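Local coordinates for protein activated BY transcription factor SSRB (Salmonella enterica, PDB 2WNW) that belongs to glycoside hydrolase family 30, pairing a TIM barrel with a beta-sandwich domain, and is known as SrfJ, activated by the transcription factor SsrB, at residues I6-D9 / Q14-V17; H311-D316 / N364-G369; G371-Y376 / V406-N411; M384-Y389 / L393-F398; R418-V421 / K426-A429. All blocks are in the same frame, centred on the assembly; numbering follows the deposited sequence.

Contact 1 of 5, residues I6-D9 / Q14-V17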
# COMPACT_ATOMS: atom_id res chain seq x y z
N ILE A 6 -9.84 -21.77 6.92
CA ILE A 6 -9.66 -21.70 8.36
C ILE A 6 -10.19 -20.33 8.77
O ILE A 6 -9.61 -19.30 8.41
CB ILE A 6 -8.17 -21.81 8.76
CG1 ILE A 6 -7.61 -23.18 8.37
CG2 ILE A 6 -8.02 -21.61 10.27
CD1 ILE A 6 -7.37 -23.35 6.88
N SER A 7 -11.28 -20.33 9.53
CA SER A 7 -11.92 -19.08 9.94
C SER A 7 -11.97 -18.81 11.43
O SER A 7 -12.23 -19.71 12.24
CB SER A 7 -13.34 -19.03 9.38
OG SER A 7 -13.36 -19.32 7.99
N SER A 8 -11.71 -17.56 11.80
CA SER A 8 -11.75 -17.13 13.19
C SER A 8 -12.78 -16.01 13.33
O SER A 8 -12.87 -15.12 12.48
CB SER A 8 -10.38 -16.62 13.65
OG SER A 8 -9.45 -17.68 13.78
N ASP A 9 -13.54 -16.08 14.41
CA ASP A 9 -14.57 -15.09 14.72
C ASP A 9 -14.28 -14.75 16.18
O ASP A 9 -14.93 -15.27 17.09
CB ASP A 9 -15.95 -15.73 14.57
CG ASP A 9 -17.09 -14.74 14.80
OD1 ASP A 9 -18.24 -15.12 14.52
OD2 ASP A 9 -16.84 -13.60 15.25
N GLN A 14 -14.37 -17.96 18.57
CA GLN A 14 -14.18 -19.09 17.66
C GLN A 14 -12.88 -18.85 16.90
O GLN A 14 -12.79 -17.90 16.13
CB GLN A 14 -15.33 -19.20 16.66
CG GLN A 14 -16.30 -20.32 16.94
CD GLN A 14 -17.00 -20.16 18.26
OE1 GLN A 14 -17.77 -19.22 18.45
NE2 GLN A 14 -16.74 -21.07 19.19
N PHE A 15 -11.89 -19.71 17.10
CA PHE A 15 -10.61 -19.54 16.44
C PHE A 15 -10.13 -20.73 15.61
O PHE A 15 -10.28 -21.88 16.01
CB PHE A 15 -9.53 -19.21 17.47
CG PHE A 15 -9.73 -17.89 18.16
CD1 PHE A 15 -9.41 -16.70 17.51
CD2 PHE A 15 -10.23 -17.84 19.46
CE1 PHE A 15 -9.58 -15.47 18.15
CE2 PHE A 15 -10.41 -16.62 20.10
CZ PHE A 15 -10.09 -15.43 19.45
N LEU A 16 -9.54 -20.41 14.46
CA LEU A 16 -8.98 -21.41 13.56
C LEU A 16 -9.90 -22.60 13.29
O LEU A 16 -9.51 -23.76 13.46
CB LEU A 16 -7.65 -21.90 14.12
CG LEU A 16 -6.59 -20.81 14.38
CD1 LEU A 16 -5.41 -21.41 15.12
CD2 LEU A 16 -6.15 -20.19 13.06
N VAL A 17 -11.13 -22.31 12.88
CA VAL A 17 -12.09 -23.36 12.57
C VAL A 17 -11.92 -23.74 11.10
O VAL A 17 -12.08 -22.90 10.22
CB VAL A 17 -13.53 -22.88 12.80
CG1 VAL A 17 -14.52 -23.99 12.48
CG2 VAL A 17 -13.69 -22.42 14.25
O HOH W 1 -13.97 -22.16 7.98

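Contact 2 of 5, residues H311-D316 / N364-G369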
# COMPACT_ATOMS: atom_id res chain seq x y z
N HIS A 311 -6.05 -7.09 16.48
CA HIS A 311 -5.89 -6.16 15.37
C HIS A 311 -4.44 -5.74 15.16
O HIS A 311 -3.95 -5.74 14.04
CB HIS A 311 -6.71 -4.89 15.61
CG HIS A 311 -6.40 -3.80 14.63
ND1 HIS A 311 -6.85 -3.81 13.33
CD2 HIS A 311 -5.62 -2.69 14.75
CE1 HIS A 311 -6.37 -2.76 12.69
NE2 HIS A 311 -5.62 -2.07 13.53
N THR A 312 -3.76 -5.37 16.24
CA THR A 312 -2.37 -4.92 16.13
C THR A 312 -1.48 -5.94 15.42
O THR A 312 -0.74 -5.59 14.51
CB THR A 312 -1.79 -4.58 17.52
OG1 THR A 312 -2.51 -3.47 18.07
CG2 THR A 312 -0.31 -4.22 17.42
N TYR A 313 -1.57 -7.21 15.83
CA TYR A 313 -0.76 -8.24 15.21
C TYR A 313 -1.11 -8.48 13.75
O TYR A 313 -0.24 -8.47 12.88
CB TYR A 313 -0.88 -9.57 15.99
CG TYR A 313 0.11 -9.71 17.13
CD1 TYR A 313 -0.14 -9.14 18.37
CD2 TYR A 313 1.31 -10.40 16.94
CE1 TYR A 313 0.80 -9.24 19.41
CE2 TYR A 313 2.25 -10.50 17.96
CZ TYR A 313 1.99 -9.92 19.19
OH TYR A 313 2.93 -10.03 20.19
N LEU A 314 -2.40 -8.71 13.47
CA LEU A 314 -2.82 -8.97 12.10
C LEU A 314 -2.57 -7.80 11.16
O LEU A 314 -2.08 -7.99 10.05
CB LEU A 314 -4.30 -9.35 12.06
CG LEU A 314 -4.64 -10.74 12.62
CD1 LEU A 314 -6.15 -10.90 12.72
CD2 LEU A 314 -4.03 -11.82 11.73
N HIS A 315 -2.91 -6.59 11.60
CA HIS A 315 -2.72 -5.40 10.78
C HIS A 315 -1.26 -5.17 10.41
O HIS A 315 -0.95 -4.89 9.25
CB HIS A 315 -3.26 -4.17 11.52
CG HIS A 315 -3.10 -2.89 10.76
ND1 HIS A 315 -3.84 -2.58 9.64
CD2 HIS A 315 -2.26 -1.84 10.95
CE1 HIS A 315 -3.47 -1.40 9.17
NE2 HIS A 315 -2.51 -0.93 9.95
N ASP A 316 -0.36 -5.30 11.37
CA ASP A 316 1.05 -5.08 11.07
C ASP A 316 1.63 -6.19 10.21
O ASP A 316 2.39 -5.93 9.27
CB ASP A 316 1.87 -4.92 12.35
CG ASP A 316 3.21 -4.26 12.10
OD1 ASP A 316 4.24 -4.96 12.04
OD2 ASP A 316 3.21 -3.03 11.93
N ASN A 364 -3.61 -16.12 24.34
CA ASN A 364 -4.28 -14.87 24.05
C ASN A 364 -4.68 -14.79 22.58
O ASN A 364 -4.25 -15.61 21.77
CB ASN A 364 -3.37 -13.69 24.42
CG ASN A 364 -3.17 -13.58 25.92
OD1 ASN A 364 -4.14 -13.49 26.67
ND2 ASN A 364 -1.91 -13.57 26.35
N HIS A 365 -5.51 -13.80 22.23
CA HIS A 365 -5.96 -13.64 20.85
C HIS A 365 -4.79 -13.59 19.87
O HIS A 365 -4.87 -14.14 18.77
CB HIS A 365 -6.80 -12.36 20.70
CG HIS A 365 -8.22 -12.50 21.15
ND1 HIS A 365 -8.59 -13.29 22.22
CD2 HIS A 365 -9.36 -11.93 20.70
CE1 HIS A 365 -9.90 -13.19 22.41
NE2 HIS A 365 -10.39 -12.37 21.50
N SER A 366 -3.71 -12.92 20.26
CA SER A 366 -2.54 -12.80 19.40
C SER A 366 -1.99 -14.14 18.95
O SER A 366 -1.50 -14.27 17.82
CB SER A 366 -1.45 -12.00 20.11
OG SER A 366 -1.07 -12.63 21.32
N TRP A 367 -2.06 -15.16 19.80
CA TRP A 367 -1.55 -16.48 19.44
C TRP A 367 -2.31 -16.99 18.21
O TRP A 367 -1.71 -17.52 17.28
CB TRP A 367 -1.72 -17.47 20.60
CG TRP A 367 -1.03 -18.79 20.36
CD1 TRP A 367 0.29 -19.08 20.56
CD2 TRP A 367 -1.63 -20.00 19.86
NE1 TRP A 367 0.55 -20.39 20.21
CE2 TRP A 367 -0.61 -20.97 19.78
CE3 TRP A 367 -2.93 -20.35 19.47
CZ2 TRP A 367 -0.85 -22.28 19.32
CZ3 TRP A 367 -3.17 -21.64 19.02
CH2 TRP A 367 -2.13 -22.59 18.95
N TYR A 368 -3.63 -16.84 18.21
CA TYR A 368 -4.44 -17.29 17.08
C TYR A 368 -4.23 -16.41 15.86
O TYR A 368 -4.26 -16.89 14.73
CB TYR A 368 -5.93 -17.32 17.45
CG TYR A 368 -6.24 -18.23 18.62
CD1 TYR A 368 -6.33 -17.72 19.91
CD2 TYR A 368 -6.39 -19.60 18.43
CE1 TYR A 368 -6.57 -18.56 21.00
CE2 TYR A 368 -6.62 -20.45 19.51
CZ TYR A 368 -6.71 -19.92 20.79
OH TYR A 368 -6.92 -20.76 21.86
N GLY A 369 -4.01 -15.12 16.10
CA GLY A 369 -3.77 -14.20 15.00
C GLY A 369 -2.50 -14.59 14.25
O GLY A 369 -2.49 -14.66 13.02

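Contact 3 of 5, residues G371-Y376 / V406-N411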
# COMPACT_ATOMS: atom_id res chain seq x y z
N GLY A 371 -1.24 -17.40 14.24
CA GLY A 371 -1.54 -18.70 13.67
C GLY A 371 -2.11 -18.69 12.26
O GLY A 371 -1.85 -19.61 11.48
N HIS A 372 -2.90 -17.67 11.92
CA HIS A 372 -3.47 -17.60 10.58
C HIS A 372 -2.36 -17.56 9.54
O HIS A 372 -2.60 -17.87 8.37
CB HIS A 372 -4.39 -16.38 10.46
CG HIS A 372 -5.80 -16.66 10.85
ND1 HIS A 372 -6.70 -17.27 9.99
CD2 HIS A 372 -6.46 -16.50 12.02
CE1 HIS A 372 -7.85 -17.47 10.63
NE2 HIS A 372 -7.72 -17.01 11.86
N PHE A 373 -1.16 -17.19 9.97
CA PHE A 373 0.01 -17.14 9.10
C PHE A 373 0.95 -18.35 9.27
O PHE A 373 1.11 -19.17 8.37
CB PHE A 373 0.87 -15.90 9.38
CG PHE A 373 0.36 -14.63 8.77
CD1 PHE A 373 -0.59 -13.86 9.43
CD2 PHE A 373 0.85 -14.18 7.55
CE1 PHE A 373 -1.04 -12.65 8.89
CE2 PHE A 373 0.41 -12.98 7.00
CZ PHE A 373 -0.53 -12.21 7.67
N CYS A 374 1.56 -18.43 10.45
CA CYS A 374 2.57 -19.45 10.75
C CYS A 374 2.19 -20.92 10.62
O CYS A 374 3.05 -21.75 10.34
CB CYS A 374 3.17 -19.20 12.14
SG CYS A 374 2.10 -19.62 13.52
N ARG A 375 0.92 -21.25 10.83
CA ARG A 375 0.50 -22.65 10.73
C ARG A 375 0.43 -23.14 9.28
O ARG A 375 0.45 -24.34 9.03
CB ARG A 375 -0.87 -22.83 11.38
CG ARG A 375 -0.91 -22.48 12.87
CD ARG A 375 -2.34 -22.43 13.39
NE ARG A 375 -2.90 -23.76 13.63
CZ ARG A 375 -2.62 -24.51 14.69
NH1 ARG A 375 -1.78 -24.08 15.62
NH2 ARG A 375 -3.20 -25.70 14.82
N TYR A 376 0.37 -22.21 8.34
CA TYR A 376 0.22 -22.58 6.93
C TYR A 376 1.28 -22.13 5.94
O TYR A 376 1.43 -22.74 4.88
CB TYR A 376 -1.15 -22.10 6.45
CG TYR A 376 -2.23 -22.36 7.48
CD1 TYR A 376 -2.68 -23.65 7.73
CD2 TYR A 376 -2.73 -21.32 8.26
CE1 TYR A 376 -3.60 -23.91 8.75
CE2 TYR A 376 -3.64 -21.57 9.28
CZ TYR A 376 -4.07 -22.86 9.52
OH TYR A 376 -4.92 -23.11 10.57
N VAL A 406 -1.79 -19.73 -0.42
CA VAL A 406 -2.28 -19.40 0.92
C VAL A 406 -2.69 -17.93 0.94
O VAL A 406 -1.90 -17.06 0.61
CB VAL A 406 -1.17 -19.60 1.99
CG1 VAL A 406 -1.74 -19.33 3.37
CG2 VAL A 406 -0.62 -21.01 1.91
N LEU A 407 -3.94 -17.66 1.33
CA LEU A 407 -4.41 -16.28 1.39
C LEU A 407 -4.96 -15.95 2.78
O LEU A 407 -5.82 -16.65 3.30
CB LEU A 407 -5.52 -16.04 0.36
CG LEU A 407 -6.06 -14.60 0.33
CD1 LEU A 407 -5.00 -13.69 -0.26
CD2 LEU A 407 -7.34 -14.52 -0.50
N VAL A 408 -4.45 -14.87 3.37
CA VAL A 408 -4.91 -14.44 4.68
C VAL A 408 -5.79 -13.20 4.47
O VAL A 408 -5.38 -12.26 3.78
CB VAL A 408 -3.73 -14.05 5.61
CG1 VAL A 408 -4.27 -13.58 6.95
CG2 VAL A 408 -2.81 -15.24 5.80
N VAL A 409 -6.99 -13.21 5.04
CA VAL A 409 -7.91 -12.08 4.92
C VAL A 409 -8.39 -11.71 6.31
O VAL A 409 -8.80 -12.57 7.09
CB VAL A 409 -9.14 -12.43 4.04
CG1 VAL A 409 -10.05 -11.20 3.93
CG2 VAL A 409 -8.69 -12.88 2.66
N TYR A 410 -8.34 -10.41 6.61
CA TYR A 410 -8.75 -9.89 7.91
C TYR A 410 -9.70 -8.71 7.70
O TYR A 410 -9.36 -7.74 7.01
CB TYR A 410 -7.51 -9.45 8.70
CG TYR A 410 -7.79 -8.49 9.84
CD1 TYR A 410 -7.10 -7.28 9.94
CD2 TYR A 410 -8.74 -8.79 10.82
CE1 TYR A 410 -7.36 -6.38 10.97
CE2 TYR A 410 -9.00 -7.90 11.86
CZ TYR A 410 -8.31 -6.70 11.93
OH TYR A 410 -8.57 -5.82 12.95
N ASN A 411 -10.88 -8.80 8.29
CA ASN A 411 -11.88 -7.74 8.18
C ASN A 411 -11.82 -6.79 9.38
O ASN A 411 -12.29 -7.13 10.46
CB ASN A 411 -13.29 -8.36 8.08
CG ASN A 411 -14.38 -7.31 8.13
OD1 ASN A 411 -14.15 -6.15 7.77
ND2 ASN A 411 -15.58 -7.71 8.55

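Contact 4 of 5, residues M384-Y389 / L393-F398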
# COMPACT_ATOMS: atom_id res chain seq x y z
N MET A 384 2.57 -13.50 -3.04
CA MET A 384 2.04 -13.41 -4.39
C MET A 384 1.33 -12.08 -4.57
O MET A 384 0.92 -11.45 -3.60
CB MET A 384 1.05 -14.55 -4.67
CG MET A 384 -0.27 -14.42 -3.93
SD MET A 384 -1.52 -15.59 -4.54
CE MET A 384 -1.62 -16.73 -3.18
N LEU A 385 1.19 -11.65 -5.82
CA LEU A 385 0.49 -10.41 -6.11
C LEU A 385 -1.00 -10.63 -5.86
O LEU A 385 -1.55 -11.66 -6.24
CB LEU A 385 0.70 -10.01 -7.57
CG LEU A 385 -0.14 -8.83 -8.07
CD1 LEU A 385 0.31 -7.55 -7.36
CD2 LEU A 385 0.01 -8.68 -9.58
N SER A 386 -1.64 -9.67 -5.20
CA SER A 386 -3.07 -9.75 -4.95
C SER A 386 -3.57 -8.33 -4.70
O SER A 386 -2.78 -7.44 -4.40
CB SER A 386 -3.37 -10.64 -3.73
OG SER A 386 -2.88 -10.07 -2.53
N SER A 387 -4.87 -8.12 -4.86
CA SER A 387 -5.45 -6.80 -4.63
C SER A 387 -6.85 -6.93 -4.06
O SER A 387 -7.57 -7.89 -4.34
CB SER A 387 -5.49 -5.98 -5.93
OG SER A 387 -6.37 -6.54 -6.90
N SER A 388 -7.24 -5.94 -3.25
CA SER A 388 -8.55 -5.94 -2.62
C SER A 388 -9.39 -4.75 -3.05
O SER A 388 -8.88 -3.64 -3.20
CB SER A 388 -8.40 -5.92 -1.10
OG SER A 388 -9.67 -5.78 -0.48
N TYR A 389 -10.69 -4.99 -3.22
CA TYR A 389 -11.62 -3.95 -3.63
C TYR A 389 -11.85 -2.92 -2.52
O TYR A 389 -12.33 -1.82 -2.79
CB TYR A 389 -12.96 -4.59 -4.02
CG TYR A 389 -13.87 -4.96 -2.86
CD1 TYR A 389 -14.91 -4.11 -2.47
CD2 TYR A 389 -13.73 -6.18 -2.20
CE1 TYR A 389 -15.79 -4.46 -1.44
CE2 TYR A 389 -14.61 -6.54 -1.17
CZ TYR A 389 -15.63 -5.68 -0.80
OH TYR A 389 -16.52 -6.05 0.18
N LEU A 393 -10.69 -4.59 4.08
CA LEU A 393 -10.55 -6.04 4.00
C LEU A 393 -9.06 -6.22 3.70
O LEU A 393 -8.64 -6.22 2.54
CB LEU A 393 -11.41 -6.62 2.87
CG LEU A 393 -12.87 -6.86 3.25
CD1 LEU A 393 -13.68 -7.24 2.03
CD2 LEU A 393 -12.94 -7.95 4.32
N GLU A 394 -8.27 -6.34 4.76
CA GLU A 394 -6.83 -6.50 4.65
C GLU A 394 -6.51 -7.91 4.19
O GLU A 394 -7.10 -8.88 4.66
CB GLU A 394 -6.17 -6.21 6.01
CG GLU A 394 -6.41 -4.78 6.50
CD GLU A 394 -5.71 -4.49 7.82
OE1 GLU A 394 -4.66 -5.11 8.09
OE2 GLU A 394 -6.19 -3.63 8.58
N GLU A 395 -5.56 -8.03 3.28
CA GLU A 395 -5.21 -9.34 2.75
C GLU A 395 -3.80 -9.43 2.19
O GLU A 395 -3.24 -8.45 1.71
CB GLU A 395 -6.21 -9.72 1.66
CG GLU A 395 -6.28 -8.74 0.48
CD GLU A 395 -5.11 -8.86 -0.48
OE1 GLU A 395 -4.60 -9.99 -0.64
OE2 GLU A 395 -4.70 -7.85 -1.09
N VAL A 396 -3.24 -10.64 2.25
CA VAL A 396 -1.92 -10.90 1.70
C VAL A 396 -1.86 -12.40 1.40
O VAL A 396 -2.34 -13.21 2.18
CB VAL A 396 -0.78 -10.49 2.66
CG1 VAL A 396 -0.83 -11.32 3.94
CG2 VAL A 396 0.57 -10.65 1.96
N GLY A 397 -1.28 -12.75 0.25
CA GLY A 397 -1.19 -14.15 -0.12
C GLY A 397 0.23 -14.61 -0.34
O GLY A 397 1.13 -13.81 -0.59
N PHE A 398 0.42 -15.93 -0.26
CA PHE A 398 1.73 -16.54 -0.44
C PHE A 398 1.59 -17.80 -1.28
O PHE A 398 0.50 -18.34 -1.43
CB PHE A 398 2.31 -16.99 0.91
CG PHE A 398 2.33 -15.92 1.97
CD1 PHE A 398 3.51 -15.25 2.26
CD2 PHE A 398 1.19 -15.65 2.73
CE1 PHE A 398 3.56 -14.31 3.30
CE2 PHE A 398 1.23 -14.72 3.76
CZ PHE A 398 2.42 -14.05 4.05
O HOH W 2 -0.45 -10.60 -1.51

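Contact 5 of 5, residues R418-V421 / K426-A429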
# COMPACT_ATOMS: atom_id res chain seq x y z
N ARG A 418 -18.27 -8.98 2.93
CA ARG A 418 -18.17 -10.04 1.94
C ARG A 418 -17.10 -9.76 0.91
O ARG A 418 -16.76 -8.61 0.64
CB ARG A 418 -19.49 -10.21 1.20
CG ARG A 418 -20.65 -10.71 2.03
CD ARG A 418 -21.89 -10.72 1.17
NE ARG A 418 -22.20 -9.37 0.71
CZ ARG A 418 -22.57 -9.06 -0.54
NH1 ARG A 418 -22.66 -10.01 -1.46
NH2 ARG A 418 -22.83 -7.80 -0.85
N CYS A 419 -16.58 -10.83 0.32
CA CYS A 419 -15.57 -10.69 -0.72
C CYS A 419 -15.56 -11.97 -1.53
O CYS A 419 -16.03 -13.01 -1.08
CB CYS A 419 -14.19 -10.45 -0.11
SG CYS A 419 -13.48 -11.83 0.81
N ARG A 420 -15.05 -11.87 -2.75
CA ARG A 420 -14.95 -13.03 -3.61
C ARG A 420 -13.49 -13.19 -3.97
O ARG A 420 -12.92 -12.34 -4.65
CB ARG A 420 -15.78 -12.84 -4.88
CG ARG A 420 -17.28 -12.97 -4.70
CD ARG A 420 -17.96 -13.03 -6.06
NE ARG A 420 -17.92 -11.74 -6.74
CZ ARG A 420 -17.81 -11.59 -8.05
NH1 ARG A 420 -17.73 -12.65 -8.85
NH2 ARG A 420 -17.80 -10.37 -8.58
N VAL A 421 -12.87 -14.26 -3.49
CA VAL A 421 -11.47 -14.50 -3.82
C VAL A 421 -11.50 -14.99 -5.26
O VAL A 421 -12.09 -16.03 -5.56
CB VAL A 421 -10.85 -15.59 -2.92
CG1 VAL A 421 -9.41 -15.86 -3.34
CG2 VAL A 421 -10.90 -15.13 -1.46
N LYS A 426 -11.72 -18.90 -11.62
CA LYS A 426 -12.34 -19.55 -10.47
C LYS A 426 -12.51 -18.56 -9.31
O LYS A 426 -11.69 -17.66 -9.14
CB LYS A 426 -11.48 -20.72 -10.00
CG LYS A 426 -11.26 -21.81 -11.05
CD LYS A 426 -12.56 -22.53 -11.38
CE LYS A 426 -12.30 -23.84 -12.12
NZ LYS A 426 -11.53 -23.63 -13.37
N GLU A 427 -13.56 -18.74 -8.52
CA GLU A 427 -13.80 -17.86 -7.38
C GLU A 427 -14.47 -18.60 -6.23
O GLU A 427 -15.04 -19.67 -6.40
CB GLU A 427 -14.70 -16.69 -7.78
CG GLU A 427 -16.18 -17.07 -7.88
CD GLU A 427 -17.08 -15.88 -8.17
OE1 GLU A 427 -16.95 -15.28 -9.26
OE2 GLU A 427 -17.93 -15.56 -7.31
N ILE A 428 -14.39 -18.00 -5.04
CA ILE A 428 -15.03 -18.54 -3.86
C ILE A 428 -15.46 -17.34 -3.02
O ILE A 428 -14.66 -16.47 -2.69
CB ILE A 428 -14.09 -19.46 -3.04
CG1 ILE A 428 -14.84 -20.00 -1.82
CG2 ILE A 428 -12.83 -18.71 -2.61
CD1 ILE A 428 -14.11 -21.07 -1.04
N ALA A 429 -16.75 -17.30 -2.71
CA ALA A 429 -17.32 -16.21 -1.93
C ALA A 429 -17.12 -16.42 -0.45
O ALA A 429 -17.43 -17.49 0.08
CB ALA A 429 -18.81 -16.07 -2.24

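Contact 1 of 5, residues I6-D9 / Q14-V17
Ser8 reaches across to Leu16 at the point where the antiparallel pairing of 6-9 with 14-17 slips by one residue. Two hydrogen-bonded pairs, Ser7 with Val17 and Asp9 with Gln14, define the register; between them lie one residue on the first strand and two on the second, which makes this a beta bulge. Each pair is closed by reciprocal backbone bonds, the shortest being Asp9 N to Gln14 O at 2.6 Å.

At the bulge Ser7 O takes Val17 N, and Leu16 N bonds to the Ser8 side chain instead. The CB of Ser8 lies 3.7 Å from Gln14 O. From there chi1 of -71° sets OG anti to the carbonyl carbon, where it accepts from Leu16 N at 2.8 Å with a nearly straight N-H...O angle of 177°. The same oxygen lies at the edge of the Phe15 ring, 3.9 Å from CD1, and is also hydrogen-bonded to His372 NE2, so two partners grip it. Phi and psi of Leu16 are both positive, consistent with the chain turning a corner there. Ile6 packs against the bend: its CG2 meets Leu16 CD2 at 3.6 Å, and is pressed more tightly still on Leu16 CA. On the face that carries Ser7 and Val17, a water links Ser7 OG with Val17 O, donating to the carbonyl.

Strand 2-9 is paired along its other edge with strand 437-442, through Ile6 to Thr439 and Ser8 to Ala437. Helix 365-374 receives Leu16 on Tyr368 and His372, while Phe15 stacks on Tyr368.

Contact 2 of 5, residues H311-D316 / N364-G369
Tyr313 and Ser366 form the aromatic part of a buried helix-helix contact in the TIM-barrel region, between helix 305-322 and the first turns of helix 365-374. The meeting is close but small: the nearest CA atoms, those of Leu314 and Gly369, are 6.1 Å apart, and only 171 Å² is buried in all.

Ser366 presents its CB, not its hydroxyl, to the ring. This carbon stands 3.9 Å from the centroid of the Tyr313 ring and 24° off the ring normal, a CH-pi contact over one face, displaced toward the CD1-CE1 side. The phenol is held at its far end, where Tyr313 OH is hydrogen-bonded to Asp330 OD1, and Trp269 meets the ring edge-to-face.

One residue on from Tyr313, and about a turn on from Ser366, a branch of leucine meets bare backbone. Leu314 CD2 lies 3.5 Å from Gly369 O, and CG of this leucine is set anti to the carbonyl carbon (chi1 -71°), from where the branch extends to the glycine. The methyl CD2 rests on the carbonyl oxygen of Gly369.

Around this pair, Tyr368 and His365 pack on Trp310 of helix 305-322, Trp367 stacks on His81, and Tyr410 of strand 405-411 touches Leu314.

Contact 3 of 5, residues G371-Y376 / V406-N411
Val408 lies against Phe373 and accounts for the largest share of the buried surface, 76 Å², with Val406 and Tyr376 next. Its two methyls work differently. CG2 stands over the centre of the Phe373 ring, 4.1 Å from the centroid and only 8° off the normal, a CH-pi contact of nearly axial geometry; it also lies 3.7 Å from His372 O. CG1, set anti to the backbone N (chi1 179°), approaches the far part of the same ring, 3.9 Å from Phe373 CE1. The two side chains cross at about a right angle, and both branches of the valine meet the ring.

Val406, two residues earlier on the strand, points the same way and takes the end of the segment. Its CG1 is 4.2 Å from Tyr376 CB, and its CG2 is 4.0 Å from Tyr376 O, a carbonyl that accepts a hydrogen bond from Asn400 ND2. The phenol ring of Tyr376 leads off from this valine toward Thr439 and Leu441 of strand 437-442.

His372 contributes mainly its main-chain oxygen, its imidazole being bonded to Ser8 OG through NE2 and to Thr439 OG1 through ND1. Helix 365-374, from the barrel side, thus lies on one face of the sandwich sheet. Across the two segments the contact is mostly apolar: methyls against a ring and a CB, with two methyls also near carbonyl oxygens. Shape and burial therefore hold it together, while the His372 imidazole and Tyr376 O find their polar partners in residues around it.

Contact 4 of 5, residues M384-Y389 / L393-F398
Ser386 and Glu395 face each other across an antiparallel beta hairpin of the sandwich domain, strands 382-388 and 393-399. The axes of the two strand segments approach to 6.1 Å at 154°, wider than ordinary pairing, and side chains and water fill the separation.

Among the polar links, Ser386 OG donates to the syn lone pair of Glu395 OE1 at 2.6 Å. Glu395 is bent back at chi2 (76°), which carries its carboxylate across to the serine, and its OE2 forms a salt bridge with Lys322. A water continues the link from Ser386: it donates to Met384 O and to Ser386 OG and accepts from Gly397 N at 2.9 Å. A direct backbone bond from Met384 N to Gly397 O, also 2.9 Å, is made with the donor above the carbonyl plane.

Near that bond a side chain packs on main chain, Met384 CG passing 3.6 Å from Gly397 C. The apolar contact is at the turn, where the Tyr389 side chain crosses that of Leu393, while Tyr389 OH bonds to Arg418 O.

On the side of Ser387, the second subunit takes part: His274 and Gln277 of that chain hydrogen-bond to Ser387 OG. Close to the turn, Leu393 CD1 lies 3.4 Å from Tyr389 CE2.

Contact 5 of 5, residues R418-V421 / K426-A429
Val421 and Ile428 make reciprocal backbone hydrogen bonds that fix the register of strands 417-423 and 426-432. Val421 N donates to Ile428 O at 3.0 Å, and Ile428 N returns the bond to Val421 O at 3.1 Å. Their N-H...O angles, 149° and 147°, are moderately bent. Both carbonyls also receive a CA-H: Glu427 CA lies 3.1 Å from Val421 O, and Arg420 CA approaches Ile428 O. On the face carrying these two side chains, Val421 CB meets Ile428 CG2 at 3.7 Å.

The neighbouring pair, Arg420 with Ala429, is non-hydrogen-bonded, with CA atoms 4.3 Å apart. Arg420 N and O turn instead to the other edge of the strand, where backbone bonds join the residue to Glu32 and Ile34.

On the face of Arg420 and Ala429, the Arg420 side chain crosses obliquely to Glu427. A bend at chi3 (-71°) brings NH1 to Glu427 OE1 at 2.8 Å, and the oxygen sits at the edge of the guanidinium, near its plane. The salt bridge is close, but its hydrogen bond is weak, with the N-H bent well away from the oxygen. Each group has further partners: Arg420 NH2 forms a salt bridge with Asp29 and bonds to Ser31 O, while Glu427 OE1 accepts from Gln27 N. The buried charges are therefore shared among several groups, which probably stabilises both in their ionised form.

Strand 426-432 continues the pairing through Glu427 to Ser24 of strand 17-25. The arrangement is that of a beta hairpin in the family 30 beta-sandwich domain, with a cross-strand arginine-glutamate pair on one face and apolar side chains on the other.

Contact 1 comes first in the chain and closes before the others open; contacts 2 and 3 follow through their shared helix 365-374, contact 4 is nested within the loop closed by contact 3, and contact 5 comes last. Contacts 1, 3, 4 and 5 reach one mixed sheet, so the N-terminal strand 2-9 belongs with the C-terminal sandwich. Contact 3 sits centrally: its centre is about 11 Å from those of contacts 1, 2 and 4 and about 16 Å from contact 5. Contacts 2 and 5 are about 24 Å apart between centres. Leu314 of helix 305-322 touches Tyr410 of strand 405-411, so this helix and helix 365-374 lie where barrel and sandwich meet.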